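Local coordinates for mobilization protein A (Pseudomonas aeruginosa, PDB 2NS6) that nicks one DNA strand at the plasmid's origin of transfer and locally unwinds the DNA, as the relaxase of the conjugative relaxosome, at residues A[40-45]-A[106-111]. Sequence-based numbering, arbitrary orientation.
With MN (manganese (II) ion), chain B; MN (manganese (II) ion), chain C.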
loop_
_atom_site.group_PDB
_atom_site.type_symbol
_atom_site.label_atom_id
_atom_site.label_comp_id
_atom_site.label_asym_id
_atom_site.label_seq_id
_atom_site.Cartn_x
_atom_site.Cartn_y
_atom_site.Cartn_z
ATOM N N HIS A 40 -11.271 7.479 3.690
ATOM C CA HIS A 40 -9.919 7.953 3.945
ATOM C C HIS A 40 -8.934 7.406 2.930
ATOM O O HIS A 40 -9.080 6.284 2.457
ATOM C CB HIS A 40 -9.458 7.513 5.331
ATOM C CG HIS A 40 -8.044 7.896 5.645
ATOM N ND1 HIS A 40 -7.638 9.208 5.761
ATOM C CD2 HIS A 40 -6.944 7.140 5.885
ATOM C CE1 HIS A 40 -6.352 9.243 6.062
ATOM N NE2 HIS A 40 -5.908 8.001 6.145
ATOM N N ALA A 41 -7.921 8.204 2.612
ATOM C CA ALA A 41 -6.885 7.791 1.676
ATOM C C ALA A 41 -5.576 8.453 2.084
ATOM O O ALA A 41 -5.579 9.568 2.590
ATOM C CB ALA A 41 -7.261 8.195 0.259
ATOM N N GLU A 42 -4.465 7.747 1.887
ATOM C CA GLU A 42 -3.138 8.270 2.202
ATOM C C GLU A 42 -2.064 7.407 1.540
ATOM O O GLU A 42 -2.265 6.216 1.297
ATOM C CB GLU A 42 -2.883 8.295 3.722
ATOM C CG GLU A 42 -2.784 6.912 4.373
ATOM C CD GLU A 42 -2.205 6.956 5.792
ATOM O OE1 GLU A 42 -0.980 6.749 5.957
ATOM O OE2 GLU A 42 -2.974 7.201 6.741
ATOM N N SER A 43 -0.929 8.024 1.235
ATOM C CA SER A 43 0.202 7.316 0.645
ATOM C C SER A 43 1.399 7.767 1.465
ATOM O O SER A 43 1.286 8.701 2.258
ATOM C CB SER A 43 0.402 7.699 -0.831
ATOM O OG SER A 43 -0.712 7.318 -1.619
ATOM N N GLY A 44 2.533 7.098 1.298
ATOM C CA GLY A 44 3.719 7.484 2.043
ATOM C C GLY A 44 4.974 6.976 1.360
ATOM O O GLY A 44 4.892 6.237 0.378
ATOM N N HIS A 45 6.136 7.381 1.867
ATOM C CA HIS A 45 7.414 6.939 1.321
ATOM C C HIS A 45 7.628 7.200 -0.167
ATOM O O HIS A 45 8.435 6.515 -0.796
ATOM C CB HIS A 45 7.588 5.445 1.581
ATOM C CG HIS A 45 7.403 5.061 3.014
ATOM N ND1 HIS A 45 6.782 3.894 3.393
ATOM C CD2 HIS A 45 7.726 5.707 4.158
ATOM C CE1 HIS A 45 6.723 3.836 4.713
ATOM N NE2 HIS A 45 7.287 4.922 5.200
ATOM N N TYR A 106 3.682 3.380 -0.764
ATOM C CA TYR A 106 2.393 2.720 -0.653
ATOM C C TYR A 106 1.283 3.733 -0.761
ATOM O O TYR A 106 1.508 4.929 -0.616
ATOM C CB TYR A 106 2.266 2.000 0.698
ATOM C CG TYR A 106 2.017 2.929 1.871
ATOM C CD1 TYR A 106 0.726 3.362 2.190
ATOM C CD2 TYR A 106 3.074 3.410 2.634
ATOM C CE1 TYR A 106 0.505 4.259 3.244
ATOM C CE2 TYR A 106 2.867 4.302 3.682
ATOM C CZ TYR A 106 1.587 4.724 3.982
ATOM O OH TYR A 106 1.402 5.630 5.004
ATOM N N THR A 107 0.083 3.220 -1.022
ATOM C CA THR A 107 -1.125 4.017 -1.103
ATOM C C THR A 107 -2.194 3.139 -0.467
ATOM O O THR A 107 -2.289 1.941 -0.765
ATOM C CB THR A 107 -1.529 4.338 -2.562
ATOM O OG1 THR A 107 -0.560 5.215 -3.153
ATOM C CG2 THR A 107 -2.890 5.018 -2.604
ATOM N N LEU A 108 -2.977 3.718 0.434
ATOM C CA LEU A 108 -4.032 2.960 1.084
ATOM C C LEU A 108 -5.307 3.770 1.090
ATOM O O LEU A 108 -5.289 4.996 1.045
ATOM C CB LEU A 108 -3.642 2.606 2.523
ATOM C CG LEU A 108 -3.634 3.691 3.598
ATOM C CD1 LEU A 108 -5.021 3.843 4.192
ATOM C CD2 LEU A 108 -2.650 3.312 4.701
ATOM N N ALA A 109 -6.427 3.075 1.148
ATOM C CA ALA A 109 -7.700 3.753 1.177
ATOM C C ALA A 109 -8.611 2.939 2.083
ATOM O O ALA A 109 -8.510 1.707 2.141
ATOM C CB ALA A 109 -8.269 3.834 -0.242
ATOM N N ILE A 110 -9.472 3.628 2.814
ATOM C CA ILE A 110 -10.437 2.969 3.701
ATOM C C ILE A 110 -11.790 3.088 3.003
ATOM O O ILE A 110 -12.154 4.165 2.537
ATOM C CB ILE A 110 -10.519 3.675 5.092
ATOM C CG1 ILE A 110 -9.273 3.345 5.925
ATOM C CG2 ILE A 110 -11.798 3.235 5.825
ATOM C CD1 ILE A 110 -9.169 4.114 7.250
ATOM N N HIS A 111 -12.526 1.982 2.927
ATOM C CA HIS A 111 -13.833 1.966 2.277
ATOM C C HIS A 111 -15.000 1.691 3.226
ATOM O O HIS A 111 -14.852 0.986 4.227
ATOM C CB HIS A 111 -13.851 0.915 1.162
ATOM C CG HIS A 111 -13.131 1.335 -0.080
ATOM N ND1 HIS A 111 -12.979 0.506 -1.169
ATOM C CD2 HIS A 111 -12.536 2.509 -0.413
ATOM C CE1 HIS A 111 -12.324 1.149 -2.122
ATOM N NE2 HIS A 111 -12.045 2.367 -1.686
HETATM MN MN MN B . -13.500 -1.799 -1.295
HETATM MN MN MN C . 7.707 5.774 7.394
HETATM O O HOH W 1 -15.818 -1.309 -1.385
HETATM O O HOH W 2 9.457 4.323 8.433
#
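With chi1 at 75°, Tyr106 holds its CG between its N and carbonyl carbon, and one face of the ring lies against Gly44, whose N sits over its centre. Glu42 has a similar first torsion (67°); its chain then runs out from the sheet toward strand 106-113, where Tyr106 OH donates to the anti lone pair of Glu42 OE1 at 2.8 Å. OE2 accepts a nearly straight bond from His40 NE2, in the plane of the His40 ring, and another from Ser92. Three hydrogen bonds thus hold the carboxylate and would help stabilise a negative charge. The Tyr106 edge and the His45 face form an offset edge-to-face pair, planes at 74° and centroids 5.6 Å apart. His45 NE2 binds one manganese at 2.4 Å, a site shared with Gln96, and Leu104 O holds its ND1. Leu108 CG packs against Glu42 CG at 3.4 Å. On the other face, Ser43 OG hydrogen-bonds Thr107 OG1 at 2.6 Å. In the antiparallel pairing, Leu108 N donates to Glu42 O at 2.7 Å. Strand 38-44 borders the five-stranded sheet. Strand 117-124, next to 106-113, supplies His119 and His121, which join His111 at another manganese. Helix 84-99 covers the Tyr106 and Leu108 face; helix 53-63 meets Ser43 and Thr107.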